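Local coordinates for tartronic semialdehyde reductase (Salmonella typhimurium, PDB 1YB4), which probably catalyses the NAD(P)H-dependent reduction of tartronate semialdehyde (2-hydroxy-3-oxopropanoate) to (R)-glycerate, as a member of the HIBADH-related dehydrogenase family, at residues D60-M65 / Q88-V93; D119-G124 / S135-G140. One frame throughout, in Å; residues are numbered along the deposited sequence.

Overall arrangement
From the N terminus, strand 5-8, helix 15-24 and strand 28-31 come first; the chain then returns beside strand 5-8 as strand 61-64. Contact 1 closes a loop of 22 residues carrying helix 69-77 and sets strand 90-94 parallel to strand 61-64. After helix 100-111, strand 115-123 lies next to strand 90-94, and contact 2 closes a shorter loop of 10 residues, mostly helix 125-131, by bringing back strand 134-139 antiparallel. The two loops follow one another in series, neither nested nor crossed. The centres of contacts 1 and 2 are about 15 Å apart, their nearest atoms about 5 Å, without touching; adjacency of strands 90-94 and 115-123 places both in one seven-stranded mixed sheet.

Contact 1: residues D60-M65 / Q88-V93; sequences DIIFIM and QGKTIV
Ile62 is gripped on both its backbone polar atoms by the strand across from it: its N gives a hydrogen bond to Thr91 O (2.8 Å), and its O receives Val93 N with an almost straight N-H...O angle of 176°. Further backbone bonds, Thr91 N to Asp60 O and Ile64 N to Val93 O, complete the parallel pairing; the strand axes diverge by only 15°. Apolar packing divides between the two faces. On one, Ile92 CG1 stands trans to its own backbone N (chi1 -178°), which carries Ile92 CD1 across to Ile62 CG2 at 3.4 Å and to Ile64 CD1 at 3.5 Å; Leu76 of helix 69-77 packs on this side. On the other, Ile61 and Thr91 run side by side, Ile61 CG1 to Thr91 CB 4.1 Å, beneath helix 142-155, where Thr91 OG1 is hydrogen-bonded to Arg147 NH2. Charge is paired where Asp60 lies beside Lys90: Lys90 NZ makes a long salt bridge of 4.0 Å with Asp60 OD1, while hydrogen-bonding to Ala59 O. Strand 61-64, helix 69-77 and strand 90-94 thus form a beta-alpha-beta unit, the building block of the Rossmann-type dinucleotide-binding domain.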
loop_
_atom_site.group_PDB
_atom_site.type_symbol
_atom_site.label_atom_id
_atom_site.label_comp_id
_atom_site.label_asym_id
_atom_site.label_seq_id
_atom_site.Cartn_x
_atom_site.Cartn_y
_atom_site.Cartn_z
ATOM N N ASP A 60 -10.315 -35.311 -31.581
ATOM C CA ASP A 60 -11.031 -34.135 -32.078
ATOM C C ASP A 60 -11.086 -33.008 -31.022
ATOM O O ASP A 60 -11.153 -31.828 -31.360
ATOM C CB ASP A 60 -12.452 -34.514 -32.509
ATOM C CG ASP A 60 -12.472 -35.598 -33.571
ATOM O OD1 ASP A 60 -11.622 -35.564 -34.494
ATOM O OD2 ASP A 60 -13.354 -36.475 -33.483
ATOM N N ILE A 61 -11.079 -33.385 -29.746
ATOM C CA ILE A 61 -11.084 -32.420 -28.656
ATOM C C ILE A 61 -9.795 -32.673 -27.866
ATOM O O ILE A 61 -9.549 -33.785 -27.382
ATOM C CB ILE A 61 -12.322 -32.604 -27.751
ATOM C CG1 ILE A 61 -13.595 -32.283 -28.543
ATOM C CG2 ILE A 61 -12.237 -31.677 -26.547
ATOM C CD1 ILE A 61 -14.894 -32.540 -27.778
ATOM N N ILE A 62 -8.958 -31.644 -27.777
ATOM C CA ILE A 62 -7.676 -31.741 -27.079
ATOM C C ILE A 62 -7.627 -30.893 -25.798
ATOM O O ILE A 62 -7.795 -29.675 -25.842
ATOM C CB ILE A 62 -6.508 -31.281 -27.996
ATOM C CG1 ILE A 62 -6.388 -32.192 -29.222
ATOM C CG2 ILE A 62 -5.207 -31.270 -27.212
ATOM C CD1 ILE A 62 -7.409 -31.915 -30.305
ATOM N N PHE A 63 -7.381 -31.552 -24.667
ATOM C CA PHE A 63 -7.288 -30.903 -23.359
ATOM C C PHE A 63 -5.836 -30.625 -23.016
ATOM O O PHE A 63 -4.995 -31.522 -23.094
ATOM C CB PHE A 63 -7.872 -31.813 -22.279
ATOM C CG PHE A 63 -9.356 -31.918 -22.329
ATOM C CD1 PHE A 63 -10.150 -30.951 -21.724
ATOM C CD2 PHE A 63 -9.972 -32.942 -23.050
ATOM C CE1 PHE A 63 -11.540 -30.998 -21.840
ATOM C CE2 PHE A 63 -11.359 -32.998 -23.173
ATOM C CZ PHE A 63 -12.148 -32.026 -22.569
ATOM N N ILE A 64 -5.552 -29.389 -22.618
ATOM C CA ILE A 64 -4.205 -28.997 -22.231
ATOM C C ILE A 64 -4.143 -28.571 -20.760
ATOM O O ILE A 64 -4.845 -27.648 -20.355
ATOM C CB ILE A 64 -3.712 -27.822 -23.098
ATOM C CG1 ILE A 64 -3.629 -28.264 -24.558
ATOM C CG2 ILE A 64 -2.361 -27.297 -22.575
ATOM C CD1 ILE A 64 -3.284 -27.141 -25.498
HETATM N N MSE A 65 -3.330 -29.258 -19.958
HETATM C CA MSE A 65 -3.172 -28.891 -18.551
HETATM C C MSE A 65 -1.693 -28.806 -18.203
HETATM O O MSE A 65 -1.127 -29.696 -17.558
HETATM C CB MSE A 65 -3.867 -29.880 -17.612
HETATM C CG MSE A 65 -3.806 -29.475 -16.121
HETATM SE SE MSE A 65 -4.846 -27.884 -15.579
HETATM C CE MSE A 65 -3.464 -26.539 -15.600
ATOM N N GLN A 88 -7.740 -28.578 -38.567
ATOM C CA GLN A 88 -9.063 -28.433 -39.152
ATOM C C GLN A 88 -10.115 -29.323 -38.495
ATOM O O GLN A 88 -9.885 -30.513 -38.281
ATOM C CB GLN A 88 -9.001 -28.725 -40.656
ATOM C CG GLN A 88 -10.285 -28.382 -41.387
ATOM C CD GLN A 88 -10.604 -26.891 -41.344
ATOM O OE1 GLN A 88 -11.774 -26.490 -41.369
ATOM N NE2 GLN A 88 -9.563 -26.062 -41.291
ATOM N N GLY A 89 -11.262 -28.725 -38.174
ATOM C CA GLY A 89 -12.364 -29.452 -37.562
ATOM C C GLY A 89 -12.150 -29.923 -36.136
ATOM O O GLY A 89 -12.909 -30.759 -35.628
ATOM N N LYS A 90 -11.114 -29.394 -35.488
ATOM C CA LYS A 90 -10.806 -29.770 -34.115
ATOM C C LYS A 90 -11.153 -28.686 -33.110
ATOM O O LYS A 90 -11.389 -27.524 -33.454
ATOM C CB LYS A 90 -9.322 -30.131 -33.968
ATOM C CG LYS A 90 -8.918 -31.403 -34.690
ATOM C CD LYS A 90 -7.460 -31.757 -34.425
ATOM C CE LYS A 90 -7.050 -32.985 -35.226
ATOM N NZ LYS A 90 -7.966 -34.136 -34.977
ATOM N N THR A 91 -11.182 -29.099 -31.852
ATOM C CA THR A 91 -11.487 -28.215 -30.743
ATOM C C THR A 91 -10.374 -28.404 -29.717
ATOM O O THR A 91 -10.101 -29.522 -29.265
ATOM C CB THR A 91 -12.851 -28.559 -30.094
ATOM O OG1 THR A 91 -13.854 -28.661 -31.113
ATOM C CG2 THR A 91 -13.264 -27.469 -29.122
ATOM N N ILE A 92 -9.730 -27.294 -29.375
ATOM C CA ILE A 92 -8.648 -27.284 -28.412
ATOM C C ILE A 92 -9.142 -26.541 -27.174
ATOM O O ILE A 92 -9.679 -25.434 -27.270
ATOM C CB ILE A 92 -7.411 -26.578 -29.006
ATOM C CG1 ILE A 92 -6.257 -26.602 -28.013
ATOM C CG2 ILE A 92 -7.762 -25.172 -29.410
ATOM C CD1 ILE A 92 -5.591 -27.949 -27.939
ATOM N N VAL A 93 -8.988 -27.167 -26.016
ATOM C CA VAL A 93 -9.424 -26.542 -24.783
ATOM C C VAL A 93 -8.294 -26.491 -23.761
ATOM O O VAL A 93 -7.799 -27.516 -23.282
ATOM C CB VAL A 93 -10.659 -27.270 -24.178
ATOM C CG1 VAL A 93 -11.666 -27.572 -25.269
ATOM C CG2 VAL A 93 -10.246 -28.532 -23.503
#

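Contact 2: residues D119-G124 / S135-G140; sequences DAPVSG and SIMVGG
Ala120 CB presses against Val138 CG2 at 3.5 Å and Ile136 CG2 at 3.8 Å, forming a compact apolar patch that Phe152 of helix 142-155 closes. Beside it, Asp119 and Gly139 exchange two backbone hydrogen bonds, the shorter being Gly139 N to Asp119 O at 2.8 Å. The Asp119 carboxylate, its CG wedged between backbone N and carbonyl carbon (chi1 50°), brings OD1 to 3.0 Å from Gly139 O, close but not bonded; N-H donors of Gly166, Asn165 and Gln169 hold it, tying the strand to the residues leading into helix 167-195 and its first turn. Pairing is weaker midway, where Met137 N makes a weak hydrogen bond to Pro121 O, 3.3 Å. Pro121 has no N-H for Met137 O; Pro121 CD instead lies 3.3 Å from Met137 O, while the side chains stay apart, Pro121 CG to selenomethionine Met137 CG 4.5 Å. Regular pairing resumes at the partly exposed end, where Ser135 N to Ser123 O is nearly straight (175°). Here Ser123 OG meets Ser135 CB at 3.6 Å, and the end of Met137 reaches over to Ser123 OG. Val122 O accepts a hydrogen bond from Lys172 NZ, the predicted active-site residue: the interrupted antiparallel pair borders the probable catalytic site beside helix 167-195.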
loop_
_atom_site.group_PDB
_atom_site.type_symbol
_atom_site.label_atom_id
_atom_site.label_comp_id
_atom_site.label_asym_id
_atom_site.label_seq_id
_atom_site.Cartn_x
_atom_site.Cartn_y
_atom_site.Cartn_z
ATOM N N ASP A 119 -10.932 -21.402 -23.641
ATOM C CA ASP A 119 -9.982 -21.254 -22.552
ATOM C C ASP A 119 -10.883 -21.467 -21.352
ATOM O O ASP A 119 -11.835 -20.724 -21.131
ATOM C CB ASP A 119 -9.317 -19.867 -22.521
ATOM C CG ASP A 119 -10.314 -18.718 -22.588
ATOM O OD1 ASP A 119 -10.918 -18.495 -23.658
ATOM O OD2 ASP A 119 -10.484 -18.020 -21.570
ATOM N N ALA A 120 -10.618 -22.527 -20.607
ATOM C CA ALA A 120 -11.443 -22.826 -19.457
ATOM C C ALA A 120 -10.611 -23.095 -18.202
ATOM O O ALA A 120 -10.519 -24.240 -17.727
ATOM C CB ALA A 120 -12.350 -24.017 -19.764
ATOM N N PRO A 121 -9.970 -22.044 -17.662
ATOM C CA PRO A 121 -9.166 -22.214 -16.451
ATOM C C PRO A 121 -10.035 -22.876 -15.385
ATOM O O PRO A 121 -11.268 -22.777 -15.430
ATOM C CB PRO A 121 -8.777 -20.782 -16.082
ATOM C CG PRO A 121 -9.821 -19.920 -16.781
ATOM C CD PRO A 121 -9.990 -20.634 -18.090
ATOM N N VAL A 122 -9.402 -23.552 -14.430
ATOM C CA VAL A 122 -10.154 -24.227 -13.385
ATOM C C VAL A 122 -9.676 -23.859 -11.985
ATOM O O VAL A 122 -8.564 -23.376 -11.803
ATOM C CB VAL A 122 -10.048 -25.759 -13.555
ATOM C CG1 VAL A 122 -8.614 -26.196 -13.457
ATOM C CG2 VAL A 122 -10.850 -26.447 -12.498
ATOM N N SER A 123 -10.537 -24.066 -10.998
ATOM C CA SER A 123 -10.167 -23.817 -9.612
ATOM C C SER A 123 -10.790 -24.910 -8.751
ATOM O O SER A 123 -11.898 -25.367 -9.028
ATOM C CB SER A 123 -10.610 -22.414 -9.154
ATOM O OG SER A 123 -11.951 -22.114 -9.499
ATOM N N GLY A 124 -10.060 -25.349 -7.731
ATOM C CA GLY A 124 -10.554 -26.389 -6.849
ATOM C C GLY A 124 -9.406 -27.234 -6.330
ATOM O O GLY A 124 -9.534 -27.958 -5.340
ATOM N N SER A 135 -14.448 -26.050 -10.355
ATOM C CA SER A 135 -15.250 -24.937 -10.833
ATOM C C SER A 135 -14.561 -24.624 -12.163
ATOM O O SER A 135 -13.329 -24.630 -12.238
ATOM C CB SER A 135 -15.185 -23.747 -9.876
ATOM O OG SER A 135 -15.883 -24.059 -8.687
ATOM N N ILE A 136 -15.349 -24.383 -13.211
ATOM C CA ILE A 136 -14.793 -24.127 -14.529
ATOM C C ILE A 136 -15.358 -22.872 -15.201
ATOM O O ILE A 136 -16.561 -22.788 -15.472
ATOM C CB ILE A 136 -15.041 -25.352 -15.426
ATOM C CG1 ILE A 136 -14.470 -26.606 -14.752
ATOM C CG2 ILE A 136 -14.414 -25.150 -16.764
ATOM C CD1 ILE A 136 -14.842 -27.919 -15.454
HETATM N N MSE A 137 -14.495 -21.892 -15.464
HETATM C CA MSE A 137 -14.928 -20.660 -16.118
HETATM C C MSE A 137 -14.436 -20.751 -17.553
HETATM O O MSE A 137 -13.256 -20.983 -17.797
HETATM C CB MSE A 137 -14.356 -19.446 -15.392
HETATM C CG MSE A 137 -13.501 -19.822 -14.209
HETATM SE SE MSE A 137 -13.685 -18.651 -12.689
HETATM C CE MSE A 137 -12.911 -19.806 -11.328
ATOM N N VAL A 138 -15.347 -20.550 -18.499
ATOM C CA VAL A 138 -15.031 -20.721 -19.909
ATOM C C VAL A 138 -15.189 -19.547 -20.865
ATOM O O VAL A 138 -16.216 -18.862 -20.878
ATOM C CB VAL A 138 -15.881 -21.885 -20.502
ATOM C CG1 VAL A 138 -15.449 -22.183 -21.929
ATOM C CG2 VAL A 138 -15.768 -23.126 -19.628
ATOM N N GLY A 139 -14.178 -19.359 -21.706
ATOM C CA GLY A 139 -14.229 -18.304 -22.700
ATOM C C GLY A 139 -14.292 -18.947 -24.076
ATOM O O GLY A 139 -13.488 -19.831 -24.389
ATOM N N GLY A 140 -15.259 -18.526 -24.890
ATOM C CA GLY A 140 -15.389 -19.084 -26.222
ATOM C C GLY A 140 -16.766 -18.918 -26.826
ATOM O O GLY A 140 -17.592 -18.159 -26.316
#